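Local coordinates for protein D-alanyl-lipoteichoic acid synthetase (Streptococcus pneumoniae, PDB 3BMA) that probably takes part in the D-alanylation of lipoteichoic acid during cell wall biogenesis, at residues E245-F248 / Y249-I253. The protein carries 1 engineered substitution. Numbering follows the deposited sequence.
Sequences ENYF and YNEQI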
ATOM      1  N   GLU C 245      -7.025  55.542  15.477  1.00 60.15           N
ATOM      2  CA  GLU C 245      -6.226  55.927  14.312  1.00 62.18           C
ATOM      3  C   GLU C 245      -7.104  56.566  13.234  1.00 62.43           C
ATOM      4  O   GLU C 245      -8.269  56.194  13.083  1.00 61.56           O
ATOM      5  CB  GLU C 245      -5.501  54.706  13.739  1.00 62.90           C
ATOM      6  CG  GLU C 245      -4.277  55.042  12.893  1.00 74.08           C
ATOM      7  CD  GLU C 245      -4.142  54.167  11.655  1.00 85.21           C
ATOM      8  OE1 GLU C 245      -4.629  53.013  11.662  1.00 89.00           O
ATOM      9  OE2 GLU C 245      -3.539  54.641  10.670  1.00 90.06           O
ATOM     10  N   ASN C 246      -6.533  57.525  12.503  1.00 65.33           N
ATOM     11  CA  ASN C 246      -7.236  58.263  11.448  1.00 67.02           C
ATOM     12  C   ASN C 246      -7.796  57.377  10.339  1.00 67.63           C
ATOM     13  O   ASN C 246      -8.939  57.556   9.910  1.00 66.58           O
ATOM     14  CB  ASN C 246      -6.317  59.328  10.837  1.00 66.92           C
ATOM     15  CG  ASN C 246      -6.032  60.480  11.788  1.00 65.89           C
ATOM     16  OD1 ASN C 246      -6.746  60.690  12.772  1.00 57.60           O
ATOM     17  ND2 ASN C 246      -4.981  61.237  11.492  1.00 65.30           N
ATOM     18  N   TYR C 247      -6.981  56.421   9.900  1.00 70.43           N
ATOM     19  CA  TYR C 247      -7.321  55.513   8.810  1.00 73.47           C
ATOM     20  C   TYR C 247      -8.441  54.550   9.206  1.00 69.88           C
ATOM     21  O   TYR C 247      -9.349  54.295   8.415  1.00 69.93           O
ATOM     22  CB  TYR C 247      -6.077  54.728   8.393  1.00 80.92           C
ATOM     23  CG  TYR C 247      -5.753  54.787   6.917  1.00 87.47           C
ATOM     24  CD1 TYR C 247      -5.013  55.849   6.388  1.00 89.91           C
ATOM     25  CD2 TYR C 247      -6.166  53.774   6.052  1.00 92.37           C
ATOM     26  CE1 TYR C 247      -4.703  55.906   5.030  1.00 92.90           C
ATOM     27  CE2 TYR C 247      -5.863  53.821   4.690  1.00 95.02           C
ATOM     28  CZ  TYR C 247      -5.131  54.888   4.187  1.00 92.65           C
ATOM     29  OH  TYR C 247      -4.829  54.937   2.842  1.00 87.16           O
ATOM     30  N   PHE C 248      -8.375  54.032  10.433  1.00 67.29           N
ATOM     31  CA  PHE C 248      -9.371  53.086  10.947  1.00 66.11           C
ATOM     32  C   PHE C 248     -10.729  53.734  11.224  1.00 68.55           C
ATOM     33  O   PHE C 248     -11.772  53.138  10.940  1.00 67.77           O
ATOM     34  CB  PHE C 248      -8.862  52.380  12.212  1.00 60.70           C
ATOM     35  CG  PHE C 248      -9.830  51.371  12.774  1.00 56.19           C
ATOM     36  CD1 PHE C 248      -9.861  50.072  12.278  1.00 58.03           C
ATOM     37  CD2 PHE C 248     -10.719  51.719  13.793  1.00 53.11           C
ATOM     38  CE1 PHE C 248     -10.756  49.136  12.786  1.00 58.79           C
ATOM     39  CE2 PHE C 248     -11.617  50.788  14.309  1.00 50.96           C
ATOM     40  CZ  PHE C 248     -11.637  49.497  13.804  1.00 56.62           C
ATOM     41  N   TYR C 249     -10.704  54.935  11.803  1.00 72.00           N
ATOM     42  CA  TYR C 249     -11.921  55.660  12.172  1.00 70.12           C
ATOM     43  C   TYR C 249     -12.795  55.977  10.960  1.00 68.91           C
ATOM     44  O   TYR C 249     -14.013  55.834  11.029  1.00 71.49           O
ATOM     45  CB  TYR C 249     -11.581  56.940  12.945  1.00 71.23           C
ATOM     46  CG  TYR C 249     -12.784  57.772  13.339  1.00 73.78           C
ATOM     47  CD1 TYR C 249     -13.090  58.954  12.661  1.00 78.78           C
ATOM     48  CD2 TYR C 249     -13.615  57.379  14.390  1.00 72.83           C
ATOM     49  CE1 TYR C 249     -14.196  59.722  13.016  1.00 78.85           C
ATOM     50  CE2 TYR C 249     -14.726  58.142  14.753  1.00 73.07           C
ATOM     51  CZ  TYR C 249     -15.008  59.311  14.062  1.00 73.72           C
ATOM     52  OH  TYR C 249     -16.097  60.074  14.413  1.00 72.77           O
ATOM     53  N   ASN C 250     -12.163  56.391   9.863  1.00 66.35           N
ATOM     54  CA  ASN C 250     -12.864  56.713   8.618  1.00 67.75           C
ATOM     55  C   ASN C 250     -13.547  55.518   7.959  1.00 69.50           C
ATOM     56  O   ASN C 250     -14.631  55.656   7.388  1.00 68.90           O
ATOM     57  CB  ASN C 250     -11.906  57.362   7.613  1.00 68.77           C
ATOM     58  CG  ASN C 250     -11.459  58.752   8.034  1.00 70.20           C
ATOM     59  OD1 ASN C 250     -12.223  59.515   8.632  1.00 65.38           O
ATOM     60  ND2 ASN C 250     -10.216  59.091   7.711  1.00 68.91           N
ATOM     61  N   GLU C 251     -12.916  54.351   8.057  1.00 70.12           N
ATOM     62  CA  GLU C 251     -13.338  53.175   7.297  1.00 73.29           C
ATOM     63  C   GLU C 251     -14.354  52.266   7.993  1.00 73.33           C
ATOM     64  O   GLU C 251     -15.274  51.760   7.347  1.00 74.17           O
ATOM     65  CB  GLU C 251     -12.117  52.377   6.831  1.00 75.93           C
ATOM     66  CG  GLU C 251     -11.361  53.040   5.678  1.00 84.79           C
ATOM     67  CD  GLU C 251      -9.931  52.537   5.517  1.00 93.28           C
ATOM     68  OE1 GLU C 251      -9.591  51.469   6.075  1.00 96.29           O
ATOM     69  OE2 GLU C 251      -9.145  53.216   4.824  1.00 91.89           O
ATOM     70  N   GLN C 252     -14.192  52.062   9.299  1.00 73.19           N
ATOM     71  CA  GLN C 252     -15.035  51.114  10.040  1.00 73.09           C
ATOM     72  C   GLN C 252     -16.100  51.732  10.951  1.00 70.98           C
ATOM     73  O   GLN C 252     -17.063  51.055  11.318  1.00 72.47           O
ATOM     74  CB  GLN C 252     -14.177  50.124  10.838  1.00 74.25           C
ATOM     75  CG  GLN C 252     -14.000  48.758  10.177  1.00 76.39           C
ATOM     76  CD  GLN C 252     -12.929  48.748   9.102  1.00 80.71           C
ATOM     77  OE1 GLN C 252     -11.798  49.182   9.327  1.00 80.35           O
ATOM     78  NE2 GLN C 252     -13.279  48.237   7.928  1.00 85.15           N
ATOM     79  N   ILE C 253     -15.928  52.999  11.322  1.00 68.84           N
ATOM     80  CA  ILE C 253     -16.758  53.606  12.373  1.00 68.43           C
ATOM     81  C   ILE C 253     -17.458  54.920  11.974  1.00 68.01           C
ATOM     82  O   ILE C 253     -18.590  55.167  12.402  1.00 66.78           O
ATOM     83  CB  ILE C 253     -15.954  53.713  13.719  1.00 69.74           C
ATOM     84  CG1 ILE C 253     -15.972  52.357  14.437  1.00 67.77           C
ATOM     85  CG2 ILE C 253     -16.496  54.803  14.651  1.00 68.94           C
ATOM     86  CD1 ILE C 253     -14.877  52.159  15.448  1.00 69.21           C
TER
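The short surface helix 246-253 begins with Glu245 at its N-cap, and its two turns bring Phe248 against Gln252 and Ile253. The first full turn is closed by Tyr249 N, which gives a hydrogen bond to Glu245 O at 3.0 Å. One residue on, Asn250 N makes a weak bond of 3.4 Å to Asn246 O. Phe248 O then takes two amides: Gln252 N binds it at 3.1 Å, whereas Glu251 N makes a weak, bent bond. Ile253 N returns weakly to Tyr249 O. A wider pi-type turn spans 249-253.

In Phe248, CG lies anti to the backbone N and beside the carbonyl carbon (chi1 -179°), which turns the ring outward and toward the following turn, where two residues meet it. Gln252 CB sits over one face, displaced toward the rim, in a CH-pi contact 4.2 Å from the centroid of the Phe248 ring. Because the Gln252 chain bends at chi2 (81°), its amide turns back along the ring, and OE1 comes 3.6 Å from both CD1 and CE1 of Phe248; the ring and amide planes are 49° apart. Ile253 CD1 meets the same ring obliquely, 3.7 Å from Phe248 CE2. The extended Glu251 chain carries OE2 to 3.3 Å from Tyr247 CD2, its carboxylate plane almost perpendicular to the phenol ring.

Neighbouring loops meet this helix. Phe248 also rests on Asp348 and Thr349, beside the backbone bond between Glu245 and Lys347, while Asn246 has a backbone bond with Asn236, its O accepts a bond from Asn239 ND2, and its OD1 a weak one from Ser238 N, all in the connection from helix 222-235. Tyr249 packs on Leu257, in the segment that leads on to helix 274-287 and strand 291-296 of the central parallel sheet.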